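Local coordinates for DNA mismatch repair protein MutS (PDB 1EWQ) that takes part in DNA mismatch repair, binding mismatched DNA as a damage sensor and hydrolysing ATP weakly, at residues 337-342 and 347-352; 357-362 and 373-378; 549-554 and 594-599; 574-579 and 654-659. All coordinates share one frame; numbering follows the deposited sequence.

Contact 1: 337-342 and 347-352; sequences TRLELG and KDLGAL
R338 and D348 form a salt bridge across two helices joined by a short turn, with R338 NE giving its hydrogen to D348 OD2 at 3.3 Å and a nearly straight 168°. The acceptor lies in the guanidinium plane, at its edge, whereas R338 NE meets OD2 on the syn side from 33° out of the carboxylate plane. The two planes are strongly turned against each other, and the single N-H of NE does the work. A bend at chi3 (69°) after an extended chi2 turns NE, rather than the terminal NH1 and NH2, to the acid. D348 OD2 also accepts from the backbone N of S345, the residue just before helix 346-366, so one oxygen serves both the helix start and the arginine. Without the guanidinium, as with an alanine at R338, the buried D348 carboxylate is likely to lose its opposite charge, though still bonded to the S345 amide. Beside the bridge, L339 supplies the apolar part: its CD1 comes to 4.3 Å from L352 CD2, and its CD2 to 4.4 Å from L349 CD2, so the two branches of one leucine reach residues one turn apart on the partner helix. G342, with positive phi, ends helix 332-340 in a Schellman motif. The pair belongs to the helical domain III: A510 of helix 479-511 touches L339, L349 and L352, while L517 of helix 514-540 packs on L339 and L352.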
loop_
_atom_site.group_PDB
_atom_site.type_symbol
_atom_site.label_atom_id
_atom_site.label_comp_id
_atom_site.label_asym_id
_atom_site.label_seq_id
_atom_site.Cartn_x
_atom_site.Cartn_y
_atom_site.Cartn_z
ATOM N N THR C 337 -6.435 15.797 29.035
ATOM C CA THR C 337 -5.021 15.424 29.031
ATOM C C THR C 337 -4.150 16.521 28.423
ATOM O O THR C 337 -3.083 16.845 28.957
ATOM C CB THR C 337 -4.781 14.108 28.239
ATOM O OG1 THR C 337 -5.575 13.053 28.799
ATOM C CG2 THR C 337 -3.309 13.707 28.295
ATOM N N ARG C 338 -4.589 17.087 27.301
ATOM C CA ARG C 338 -3.822 18.151 26.668
ATOM C C ARG C 338 -3.798 19.360 27.602
ATOM O O ARG C 338 -2.782 20.047 27.716
ATOM C CB ARG C 338 -4.424 18.525 25.306
ATOM C CG ARG C 338 -4.218 17.450 24.241
ATOM C CD ARG C 338 -4.802 17.827 22.889
ATOM N NE ARG C 338 -4.084 18.909 22.226
ATOM C CZ ARG C 338 -2.835 18.834 21.756
ATOM N NH1 ARG C 338 -2.123 17.715 21.871
ATOM N NH2 ARG C 338 -2.295 19.889 21.149
ATOM N N LEU C 339 -4.919 19.614 28.273
ATOM C CA LEU C 339 -4.998 20.716 29.217
ATOM C C LEU C 339 -3.989 20.498 30.341
ATOM O O LEU C 339 -3.192 21.385 30.646
ATOM C CB LEU C 339 -6.410 20.829 29.811
ATOM C CG LEU C 339 -7.466 21.597 28.999
ATOM C CD1 LEU C 339 -8.851 21.366 29.574
ATOM C CD2 LEU C 339 -7.114 23.086 29.001
ATOM N N GLU C 340 -4.027 19.311 30.946
ATOM C CA GLU C 340 -3.134 18.983 32.056
ATOM C C GLU C 340 -1.663 19.041 31.658
ATOM O O GLU C 340 -0.815 19.383 32.480
ATOM C CB GLU C 340 -3.445 17.581 32.618
ATOM C CG GLU C 340 -4.856 17.413 33.170
ATOM C CD GLU C 340 -5.240 15.955 33.385
ATOM O OE1 GLU C 340 -4.660 15.075 32.714
ATOM O OE2 GLU C 340 -6.140 15.687 34.209
ATOM N N LEU C 341 -1.365 18.701 30.407
ATOM C CA LEU C 341 0.007 18.701 29.911
ATOM C C LEU C 341 0.471 20.049 29.358
ATOM O O LEU C 341 1.579 20.153 28.845
ATOM C CB LEU C 341 0.175 17.627 28.824
ATOM C CG LEU C 341 0.154 16.176 29.312
ATOM C CD1 LEU C 341 0.162 15.205 28.137
ATOM C CD2 LEU C 341 1.355 15.947 30.211
ATOM N N GLY C 342 -0.377 21.069 29.449
ATOM C CA GLY C 342 -0.008 22.382 28.948
ATOM C C GLY C 342 0.116 22.499 27.437
ATOM O O GLY C 342 0.877 23.337 26.938
ATOM N N LYS C 347 -7.919 26.226 19.707
ATOM C CA LYS C 347 -8.911 25.417 19.016
ATOM C C LYS C 347 -9.556 24.455 20.029
ATOM O O LYS C 347 -10.775 24.225 20.012
ATOM C CB LYS C 347 -8.248 24.609 17.904
ATOM C CG LYS C 347 -9.214 24.088 16.869
ATOM C CD LYS C 347 -9.616 25.224 15.918
ATOM C CE LYS C 347 -8.404 25.735 15.127
ATOM N NZ LYS C 347 -8.790 26.788 14.136
ATOM N N ASP C 348 -8.735 23.895 20.914
ATOM C CA ASP C 348 -9.259 22.982 21.920
ATOM C C ASP C 348 -10.258 23.701 22.811
ATOM O O ASP C 348 -11.287 23.133 23.158
ATOM C CB ASP C 348 -8.129 22.387 22.768
ATOM C CG ASP C 348 -7.247 21.447 21.972
ATOM O OD1 ASP C 348 -7.799 20.617 21.226
ATOM O OD2 ASP C 348 -6.009 21.530 22.089
ATOM N N LEU C 349 -9.968 24.950 23.176
ATOM C CA LEU C 349 -10.886 25.707 24.036
ATOM C C LEU C 349 -12.219 25.988 23.339
ATOM O O LEU C 349 -13.263 26.058 23.986
ATOM C CB LEU C 349 -10.248 27.029 24.488
ATOM C CG LEU C 349 -8.966 26.901 25.333
ATOM C CD1 LEU C 349 -8.452 28.282 25.693
ATOM C CD2 LEU C 349 -9.244 26.102 26.597
ATOM N N GLY C 350 -12.182 26.155 22.020
ATOM C CA GLY C 350 -13.411 26.404 21.289
ATOM C C GLY C 350 -14.257 25.150 21.362
ATOM O O GLY C 350 -15.443 25.197 21.707
ATOM N N ALA C 351 -13.636 24.018 21.045
ATOM C CA ALA C 351 -14.331 22.736 21.096
ATOM C C ALA C 351 -14.832 22.488 22.523
ATOM O O ALA C 351 -15.935 21.986 22.722
ATOM C CB ALA C 351 -13.392 21.613 20.655
ATOM N N LEU C 352 -14.022 22.855 23.513
ATOM C CA LEU C 352 -14.406 22.673 24.906
ATOM C C LEU C 352 -15.682 23.454 25.219
ATOM O O LEU C 352 -16.625 22.907 25.784
ATOM C CB LEU C 352 -13.276 23.118 25.847
ATOM C CG LEU C 352 -13.607 23.110 27.349
ATOM C CD1 LEU C 352 -14.176 21.751 27.766
ATOM C CD2 LEU C 352 -12.359 23.436 28.151
#

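Contact 2: 357-362 and 373-378; sequences QILPEL and PDLSPL
L359 and L375 meet in a helix-loop-helix of the helical domain III, where helix 346-366 is followed by a loop and the chain returns as helix 376-385, opened by an Asx turn. The contact is small, buried and apolar, and L359 CD2 does all the touching: it lies 3.5 Å from the carbonyl oxygen P373 O and 4.1 Å from L375 CD1. One methyl of the first helix therefore rests on both the backbone and a side chain of the incoming segment. L359 has CG swung away from its own N and set beside the carbonyl carbon (chi1 -151°), which directs the CD2 branch to the loop, and the two leucines slant across each other. The helix is kinked here. P360 has no N-H to offer the preceding turn, and E361 N reaches only weakly to I358 O, so L359 projects from an irregular part of helix 346-366. Helix 514-540 packs on this apolar cluster too, with L524 against L359 and both A516 and L517 against L375; L356, a turn earlier on helix 346-366, also packs on L375. L375 itself stands at the N-cap position of helix 376-385, and the preceding aspartate organises that start. D374 OD2 takes two hydrogen bonds from S376, both arriving from the same face of the carboxylate: the hydroxyl OG on the syn side at 2.9 Å, and the backbone N of S376 on the anti side of OD2, at 3.0 Å with an N-H...O angle of 168°.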
loop_
_atom_site.group_PDB
_atom_site.type_symbol
_atom_site.label_atom_id
_atom_site.label_comp_id
_atom_site.label_asym_id
_atom_site.label_seq_id
_atom_site.Cartn_x
_atom_site.Cartn_y
_atom_site.Cartn_z
ATOM N N GLN C 357 -21.562 23.580 26.333
ATOM C CA GLN C 357 -22.870 24.177 26.064
ATOM C C GLN C 357 -23.871 23.053 25.795
ATOM O O GLN C 357 -25.077 23.224 25.939
ATOM C CB GLN C 357 -22.790 25.119 24.856
ATOM C CG GLN C 357 -21.861 26.309 25.083
ATOM C CD GLN C 357 -21.747 27.230 23.879
ATOM O OE1 GLN C 357 -21.461 26.788 22.764
ATOM N NE2 GLN C 357 -21.953 28.523 24.106
ATOM N N ILE C 358 -23.347 21.896 25.414
ATOM C CA ILE C 358 -24.170 20.726 25.131
ATOM C C ILE C 358 -24.519 20.032 26.445
ATOM O O ILE C 358 -25.629 19.534 26.635
ATOM C CB ILE C 358 -23.401 19.724 24.239
ATOM C CG1 ILE C 358 -23.149 20.348 22.866
ATOM C CG2 ILE C 358 -24.166 18.402 24.133
ATOM C CD1 ILE C 358 -22.211 19.539 22.007
ATOM N N LEU C 359 -23.550 20.029 27.351
ATOM C CA LEU C 359 -23.674 19.388 28.652
ATOM C C LEU C 359 -24.996 19.654 29.365
ATOM O O LEU C 359 -25.675 18.719 29.773
ATOM C CB LEU C 359 -22.497 19.797 29.534
ATOM C CG LEU C 359 -22.085 18.774 30.586
ATOM C CD1 LEU C 359 -21.825 17.430 29.909
ATOM C CD2 LEU C 359 -20.839 19.272 31.318
ATOM N N PRO C 360 -25.376 20.931 29.535
ATOM C CA PRO C 360 -26.639 21.244 30.211
ATOM C C PRO C 360 -27.876 20.693 29.501
ATOM O O PRO C 360 -28.875 20.379 30.143
ATOM C CB PRO C 360 -26.627 22.767 30.286
ATOM C CG PRO C 360 -25.748 23.167 29.145
ATOM C CD PRO C 360 -24.644 22.164 29.201
ATOM N N GLU C 361 -27.809 20.572 28.179
ATOM C CA GLU C 361 -28.931 20.036 27.415
ATOM C C GLU C 361 -29.066 18.531 27.672
ATOM O O GLU C 361 -30.172 18.010 27.812
ATOM C CB GLU C 361 -28.726 20.301 25.921
ATOM C CG GLU C 361 -28.575 21.776 25.562
ATOM C CD GLU C 361 -28.411 21.999 24.066
ATOM O OE1 GLU C 361 -29.373 21.738 23.308
ATOM O OE2 GLU C 361 -27.315 22.428 23.647
ATOM N N LEU C 362 -27.933 17.835 27.727
ATOM C CA LEU C 362 -27.937 16.401 27.999
ATOM C C LEU C 362 -28.427 16.192 29.422
ATOM O O LEU C 362 -29.243 15.312 29.689
ATOM C CB LEU C 362 -26.529 15.820 27.871
ATOM C CG LEU C 362 -25.970 15.563 26.477
ATOM C CD1 LEU C 362 -24.485 15.279 26.581
ATOM C CD2 LEU C 362 -26.707 14.402 25.831
ATOM N N PRO C 373 -21.271 16.550 35.839
ATOM C CA PRO C 373 -20.737 17.744 36.505
ATOM C C PRO C 373 -21.325 19.037 35.952
ATOM O O PRO C 373 -21.630 19.127 34.764
ATOM C CB PRO C 373 -19.240 17.660 36.219
ATOM C CG PRO C 373 -19.001 16.184 36.071
ATOM C CD PRO C 373 -20.186 15.740 35.262
ATOM N N ASP C 374 -21.500 20.028 36.820
ATOM C CA ASP C 374 -21.999 21.327 36.381
ATOM C C ASP C 374 -20.753 22.160 36.119
ATOM O O ASP C 374 -19.984 22.449 37.036
ATOM C CB ASP C 374 -22.847 22.012 37.454
ATOM C CG ASP C 374 -23.345 23.392 37.014
ATOM O OD1 ASP C 374 -24.014 24.073 37.822
ATOM O OD2 ASP C 374 -23.074 23.803 35.861
ATOM N N LEU C 375 -20.552 22.528 34.863
ATOM C CA LEU C 375 -19.394 23.310 34.473
ATOM C C LEU C 375 -19.813 24.620 33.821
ATOM O O LEU C 375 -19.042 25.230 33.082
ATOM C CB LEU C 375 -18.534 22.493 33.507
ATOM C CG LEU C 375 -17.837 21.287 34.141
ATOM C CD1 LEU C 375 -17.298 20.354 33.077
ATOM C CD2 LEU C 375 -16.729 21.788 35.037
ATOM N N SER C 376 -21.039 25.057 34.097
ATOM C CA SER C 376 -21.524 26.297 33.505
ATOM C C SER C 376 -20.591 27.466 33.811
ATOM O O SER C 376 -20.395 28.335 32.970
ATOM C CB SER C 376 -22.958 26.604 33.966
ATOM O OG SER C 376 -23.067 26.621 35.372
ATOM N N PRO C 377 -19.987 27.498 35.012
ATOM C CA PRO C 377 -19.094 28.636 35.263
ATOM C C PRO C 377 -17.893 28.712 34.305
ATOM O O PRO C 377 -17.490 29.803 33.905
ATOM C CB PRO C 377 -18.697 28.453 36.735
ATOM C CG PRO C 377 -18.908 26.998 36.989
ATOM C CD PRO C 377 -20.154 26.679 36.223
ATOM N N LEU C 378 -17.339 27.562 33.929
ATOM C CA LEU C 378 -16.202 27.511 33.004
ATOM C C LEU C 378 -16.714 27.878 31.606
ATOM O O LEU C 378 -16.058 28.595 30.843
ATOM C CB LEU C 378 -15.611 26.095 32.970
ATOM C CG LEU C 378 -14.190 25.858 32.434
ATOM C CD1 LEU C 378 -14.077 24.420 31.954
ATOM C CD2 LEU C 378 -13.871 26.796 31.295
#

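Contact 3: 549-554 and 594-599; sequences DRLQIR and RQTALI
I553 and I599 join a strand to the helix that follows the P-loop (Walker A motif) in the ATPase domain of MutS. The two isoleucines reach toward each other tip to tip: I553 CD1 lies 3.9 Å from I599 CD1 and 4.0 Å from I599 CG2, and I599 CD1 also sits 4.0 Å from I553 CG2. Each residue has CG1 beside its backbone N and carries the chain on extended (chi2 179° in I553), which pushes the CD1 methyls to the meeting point. Two residues earlier on the strand, L551 CD1 approaches T596 CG2 at 4.3 Å. T596 thus turns its methyl to the strand, while its hydroxyl OG1 bonds to F592 O of its own helix. The side chain of T596 is about 10 Å from that of K589, a residue of the predicted ATP site. Strand 551-556 runs between strands 613-616 and 570-574, whose L616 and L572 also line the interface, and helix 589-603 is held between this small sheet and the mostly parallel core sheet, where A597 rests on L658 and L660 of strand 657-662.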
loop_
_atom_site.group_PDB
_atom_site.type_symbol
_atom_site.label_atom_id
_atom_site.label_comp_id
_atom_site.label_asym_id
_atom_site.label_seq_id
_atom_site.Cartn_x
_atom_site.Cartn_y
_atom_site.Cartn_z
ATOM N N ASP C 549 -27.587 -22.031 32.261
ATOM C CA ASP C 549 -26.519 -22.979 31.946
ATOM C C ASP C 549 -26.753 -23.663 30.608
ATOM O O ASP C 549 -25.900 -24.383 30.097
ATOM C CB ASP C 549 -26.361 -24.027 33.049
ATOM C CG ASP C 549 -25.416 -25.150 32.647
ATOM O OD1 ASP C 549 -25.871 -26.072 31.927
ATOM O OD2 ASP C 549 -24.218 -25.102 33.029
ATOM N N ARG C 550 -27.915 -23.419 30.029
ATOM C CA ARG C 550 -28.239 -24.005 28.745
ATOM C C ARG C 550 -28.095 -22.966 27.652
ATOM O O ARG C 550 -28.396 -21.787 27.858
ATOM C CB ARG C 550 -29.679 -24.523 28.749
ATOM C CG ARG C 550 -29.820 -25.912 29.298
ATOM C CD ARG C 550 -31.230 -26.190 29.809
ATOM N NE ARG C 550 -31.383 -27.596 30.181
ATOM C CZ ARG C 550 -30.500 -28.294 30.897
ATOM N NH1 ARG C 550 -29.380 -27.723 31.335
ATOM N NH2 ARG C 550 -30.737 -29.577 31.167
ATOM N N LEU C 551 -27.607 -23.396 26.498
ATOM C CA LEU C 551 -27.511 -22.490 25.378
ATOM C C LEU C 551 -28.739 -22.847 24.557
ATOM O O LEU C 551 -28.901 -23.990 24.132
ATOM C CB LEU C 551 -26.232 -22.727 24.570
ATOM C CG LEU C 551 -26.055 -21.843 23.326
ATOM C CD1 LEU C 551 -24.570 -21.684 23.009
ATOM C CD2 LEU C 551 -26.807 -22.444 22.148
ATOM N N GLN C 552 -29.629 -21.880 24.384
ATOM C CA GLN C 552 -30.833 -22.097 23.597
ATOM C C GLN C 552 -31.071 -20.877 22.744
ATOM O O GLN C 552 -31.530 -19.836 23.221
ATOM C CB GLN C 552 -32.040 -22.369 24.496
ATOM C CG GLN C 552 -31.902 -23.656 25.284
ATOM C CD GLN C 552 -33.155 -24.028 26.061
ATOM O OE1 GLN C 552 -34.209 -24.309 25.475
ATOM N NE2 GLN C 552 -33.047 -24.035 27.385
ATOM N N ILE C 553 -30.735 -21.015 21.469
ATOM C CA ILE C 553 -30.875 -19.926 20.523
ATOM C C ILE C 553 -31.916 -20.259 19.464
ATOM O O ILE C 553 -31.817 -21.281 18.785
ATOM C CB ILE C 553 -29.527 -19.637 19.813
ATOM C CG1 ILE C 553 -28.438 -19.338 20.850
ATOM C CG2 ILE C 553 -29.686 -18.470 18.854
ATOM C CD1 ILE C 553 -27.062 -19.063 20.243
ATOM N N ARG C 554 -32.915 -19.396 19.331
ATOM C CA ARG C 554 -33.943 -19.590 18.323
ATOM C C ARG C 554 -33.733 -18.561 17.220
ATOM O O ARG C 554 -33.667 -17.362 17.486
ATOM C CB ARG C 554 -35.348 -19.421 18.919
ATOM C CG ARG C 554 -36.476 -19.808 17.938
ATOM C CD ARG C 554 -37.882 -19.753 18.566
ATOM N NE ARG C 554 -38.392 -18.388 18.721
ATOM C CZ ARG C 554 -38.672 -17.827 19.892
ATOM N NH1 ARG C 554 -38.491 -18.515 21.012
ATOM N NH2 ARG C 554 -39.137 -16.583 19.950
ATOM N N ARG C 594 -19.437 -19.688 13.651
ATOM C CA ARG C 594 -19.080 -18.315 13.986
ATOM C C ARG C 594 -20.235 -17.496 14.559
ATOM O O ARG C 594 -20.019 -16.717 15.488
ATOM C CB ARG C 594 -18.507 -17.592 12.769
ATOM C CG ARG C 594 -17.220 -18.210 12.200
ATOM C CD ARG C 594 -16.693 -17.370 11.045
ATOM N NE ARG C 594 -15.641 -18.051 10.313
ATOM C CZ ARG C 594 -15.812 -18.676 9.148
ATOM N NH1 ARG C 594 -17.011 -18.700 8.563
ATOM N NH2 ARG C 594 -14.789 -19.293 8.576
ATOM N N GLN C 595 -21.451 -17.663 14.026
ATOM C CA GLN C 595 -22.582 -16.887 14.539
ATOM C C GLN C 595 -22.832 -17.226 15.997
ATOM O O GLN C 595 -23.228 -16.367 16.778
ATOM C CB GLN C 595 -23.860 -17.116 13.698
ATOM C CG GLN C 595 -24.794 -18.253 14.115
ATOM C CD GLN C 595 -26.028 -18.365 13.192
ATOM O OE1 GLN C 595 -27.082 -18.871 13.588
ATOM N NE2 GLN C 595 -25.886 -17.907 11.965
ATOM N N THR C 596 -22.580 -18.478 16.361
ATOM C CA THR C 596 -22.761 -18.934 17.734
ATOM C C THR C 596 -21.800 -18.174 18.652
ATOM O O THR C 596 -22.200 -17.646 19.688
ATOM C CB THR C 596 -22.480 -20.441 17.845
ATOM O OG1 THR C 596 -23.393 -21.156 17.006
ATOM C CG2 THR C 596 -22.633 -20.912 19.280
ATOM N N ALA C 597 -20.533 -18.112 18.256
ATOM C CA ALA C 597 -19.525 -17.407 19.036
ATOM C C ALA C 597 -19.848 -15.914 19.119
ATOM O O ALA C 597 -19.693 -15.286 20.173
ATOM C CB ALA C 597 -18.145 -17.606 18.408
ATOM N N LEU C 598 -20.306 -15.342 18.011
ATOM C CA LEU C 598 -20.618 -13.919 18.018
ATOM C C LEU C 598 -21.800 -13.578 18.915
ATOM O O LEU C 598 -21.770 -12.580 19.633
ATOM C CB LEU C 598 -20.847 -13.411 16.589
ATOM C CG LEU C 598 -19.552 -13.419 15.767
ATOM C CD1 LEU C 598 -19.854 -13.084 14.304
ATOM C CD2 LEU C 598 -18.563 -12.434 16.370
ATOM N N ILE C 599 -22.836 -14.402 18.887
ATOM C CA ILE C 599 -23.997 -14.151 19.738
ATOM C C ILE C 599 -23.556 -14.171 21.205
ATOM O O ILE C 599 -23.948 -13.302 21.993
ATOM C CB ILE C 599 -25.094 -15.216 19.499
ATOM C CG1 ILE C 599 -25.728 -14.987 18.120
ATOM C CG2 ILE C 599 -26.137 -15.168 20.611
ATOM C CD1 ILE C 599 -26.624 -16.129 17.674
#

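Contact 4: 574-579 and 654-659; sequences MAHELV and TENSLV
The imidazole of H576 presents its edge to the backbone of E655 and the amide of N656, just before two parallel strands of the P-loop ATPase core, 578-582 and 657-662. E655 O lies near the ring plane, 2.8 Å from H576 ND1 and 2.9 Å from H576 CE1; because it sits between the two atoms, the ND1 bond is bent to 116° and weak. The stronger partner of ND1 is R688 O, while NE2 bonds to D549 OD2. With acceptors at both nitrogens the ring may well favour the doubly protonated form. Further along the same edge, N656 OD1 stands 3.9 Å from H576 CE1, the amide turned 61° from the ring, and the two side chains lie side by side. The ring of Y690, on strand 690-694 between the two strands, meets the imidazole at a slant. H576 has CG beside its backbone N (chi1 -62°) at a residue with positive phi, and this directs the ring across to the turn. Replacing the histidine by an alanine removes both ring nitrogens, and R688 O and the D549 carboxylate would probably be left without their mate. On the other side E655 and N656 occupy the middle of a type I turn, closed by S657 N on T654 O at 3.0 Å and by a nearly straight bond of T654 N to S657 OG at 2.8 Å.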
loop_
_atom_site.group_PDB
_atom_site.type_symbol
_atom_site.label_atom_id
_atom_site.label_comp_id
_atom_site.label_asym_id
_atom_site.label_seq_id
_atom_site.Cartn_x
_atom_site.Cartn_y
_atom_site.Cartn_z
HETATM N N MSE C 574 -27.608 -26.462 23.270
HETATM C CA MSE C 574 -26.354 -27.054 23.730
HETATM C C MSE C 574 -26.207 -26.960 25.237
HETATM O O MSE C 574 -26.500 -25.922 25.839
HETATM C CB MSE C 574 -25.162 -26.315 23.132
HETATM C CG MSE C 574 -24.750 -26.723 21.756
HETATM SE SE MSE C 574 -22.925 -26.162 21.557
HETATM C CE MSE C 574 -22.076 -27.602 22.470
ATOM N N ALA C 575 -25.697 -28.022 25.844
ATOM C CA ALA C 575 -25.506 -28.036 27.288
ATOM C C ALA C 575 -24.289 -28.882 27.611
ATOM O O ALA C 575 -24.421 -30.060 27.936
ATOM C CB ALA C 575 -26.744 -28.608 27.971
ATOM N N HIS C 576 -23.107 -28.280 27.515
ATOM C CA HIS C 576 -21.865 -28.999 27.786
ATOM C C HIS C 576 -21.862 -30.247 26.920
ATOM O O HIS C 576 -21.495 -31.321 27.375
ATOM C CB HIS C 576 -21.786 -29.402 29.266
ATOM C CG HIS C 576 -21.782 -28.241 30.212
ATOM N ND1 HIS C 576 -20.650 -27.498 30.480
ATOM C CD2 HIS C 576 -22.777 -27.685 30.943
ATOM C CE1 HIS C 576 -20.951 -26.536 31.333
ATOM N NE2 HIS C 576 -22.235 -26.627 31.629
ATOM N N GLU C 577 -22.280 -30.091 25.670
ATOM C CA GLU C 577 -22.353 -31.200 24.723
ATOM C C GLU C 577 -21.335 -31.134 23.579
ATOM O O GLU C 577 -20.817 -30.064 23.250
ATOM C CB GLU C 577 -23.766 -31.264 24.127
ATOM C CG GLU C 577 -24.846 -31.661 25.129
ATOM C CD GLU C 577 -26.260 -31.406 24.621
ATOM O OE1 GLU C 577 -26.620 -30.226 24.416
ATOM O OE2 GLU C 577 -27.011 -32.392 24.435
ATOM N N LEU C 578 -21.046 -32.294 22.995
ATOM C CA LEU C 578 -20.144 -32.406 21.854
ATOM C C LEU C 578 -21.104 -32.445 20.667
ATOM O O LEU C 578 -21.748 -33.465 20.418
ATOM C CB LEU C 578 -19.366 -33.718 21.918
ATOM C CG LEU C 578 -18.186 -33.965 20.976
ATOM C CD1 LEU C 578 -18.223 -35.419 20.561
ATOM C CD2 LEU C 578 -18.235 -33.078 19.758
ATOM N N VAL C 579 -21.210 -31.334 19.948
ATOM C CA VAL C 579 -22.127 -31.238 18.817
ATOM C C VAL C 579 -21.424 -31.394 17.480
ATOM O O VAL C 579 -20.689 -30.511 17.054
ATOM C CB VAL C 579 -22.863 -29.873 18.829
ATOM C CG1 VAL C 579 -23.743 -29.738 17.606
ATOM C CG2 VAL C 579 -23.689 -29.740 20.095
ATOM N N THR C 654 -12.027 -25.314 29.126
ATOM C CA THR C 654 -12.643 -25.724 30.375
ATOM C C THR C 654 -14.093 -26.176 30.142
ATOM O O THR C 654 -14.582 -26.116 29.015
ATOM C CB THR C 654 -12.582 -24.525 31.348
ATOM O OG1 THR C 654 -11.832 -24.894 32.504
ATOM C CG2 THR C 654 -13.964 -24.038 31.731
ATOM N N GLU C 655 -14.771 -26.645 31.191
ATOM C CA GLU C 655 -16.164 -27.079 31.067
ATOM C C GLU C 655 -17.071 -25.893 30.748
ATOM O O GLU C 655 -18.239 -26.067 30.399
ATOM C CB GLU C 655 -16.652 -27.723 32.365
ATOM C CG GLU C 655 -16.445 -26.834 33.596
ATOM C CD GLU C 655 -17.076 -27.396 34.855
ATOM O OE1 GLU C 655 -16.656 -26.978 35.955
ATOM O OE2 GLU C 655 -17.994 -28.239 34.747
ATOM N N ASN C 656 -16.536 -24.685 30.886
ATOM C CA ASN C 656 -17.310 -23.486 30.604
ATOM C C ASN C 656 -16.834 -22.820 29.322
ATOM O O ASN C 656 -17.140 -21.657 29.056
ATOM C CB ASN C 656 -17.204 -22.512 31.780
ATOM C CG ASN C 656 -17.760 -23.107 33.058
ATOM O OD1 ASN C 656 -18.838 -23.707 33.052
ATOM N ND2 ASN C 656 -17.033 -22.953 34.158
ATOM N N SER C 657 -16.085 -23.564 28.520
ATOM C CA SER C 657 -15.579 -23.002 27.281
ATOM C C SER C 657 -16.432 -23.333 26.080
ATOM O O SER C 657 -17.130 -24.345 26.056
ATOM C CB SER C 657 -14.148 -23.469 27.023
ATOM O OG SER C 657 -13.300 -23.034 28.066
ATOM N N LEU C 658 -16.388 -22.440 25.098
ATOM C CA LEU C 658 -17.098 -22.629 23.838
ATOM C C LEU C 658 -15.968 -22.940 22.888
ATOM O O LEU C 658 -15.098 -22.096 22.675
ATOM C CB LEU C 658 -17.814 -21.352 23.383
ATOM C CG LEU C 658 -18.420 -21.406 21.961
ATOM C CD1 LEU C 658 -19.561 -22.415 21.914
ATOM C CD2 LEU C 658 -18.933 -20.021 21.531
ATOM N N VAL C 659 -15.960 -24.153 22.351
ATOM C CA VAL C 659 -14.926 -24.583 21.418
ATOM C C VAL C 659 -15.541 -24.775 20.031
ATOM O O VAL C 659 -16.581 -25.425 19.897
ATOM C CB VAL C 659 -14.300 -25.921 21.888
ATOM C CG1 VAL C 659 -13.271 -26.389 20.890
ATOM C CG2 VAL C 659 -13.675 -25.749 23.301
#

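How the contacts relate
From the N terminus, contact 1 closes a very short loop between helices 332-340 and 346-366, and contact 2 then closes the next one, between 346-366 and 376-385. The two run in series along a shared helix and touch, L352 CD2 lying 4.3 Å from L378 CD1. Much later the chain enters the ATPase domain, where contacts 3 and 4 cross: segment 574-579 falls inside the loop closed by contact 3, and 594-599 inside that of contact 4. Their centres are 11 Å apart, joined by L551 N and M574 O at 2.8 Å. Together they tie the small sheet, helix 589-603 and the mostly parallel core sheet, across the chain's centre from contact 1.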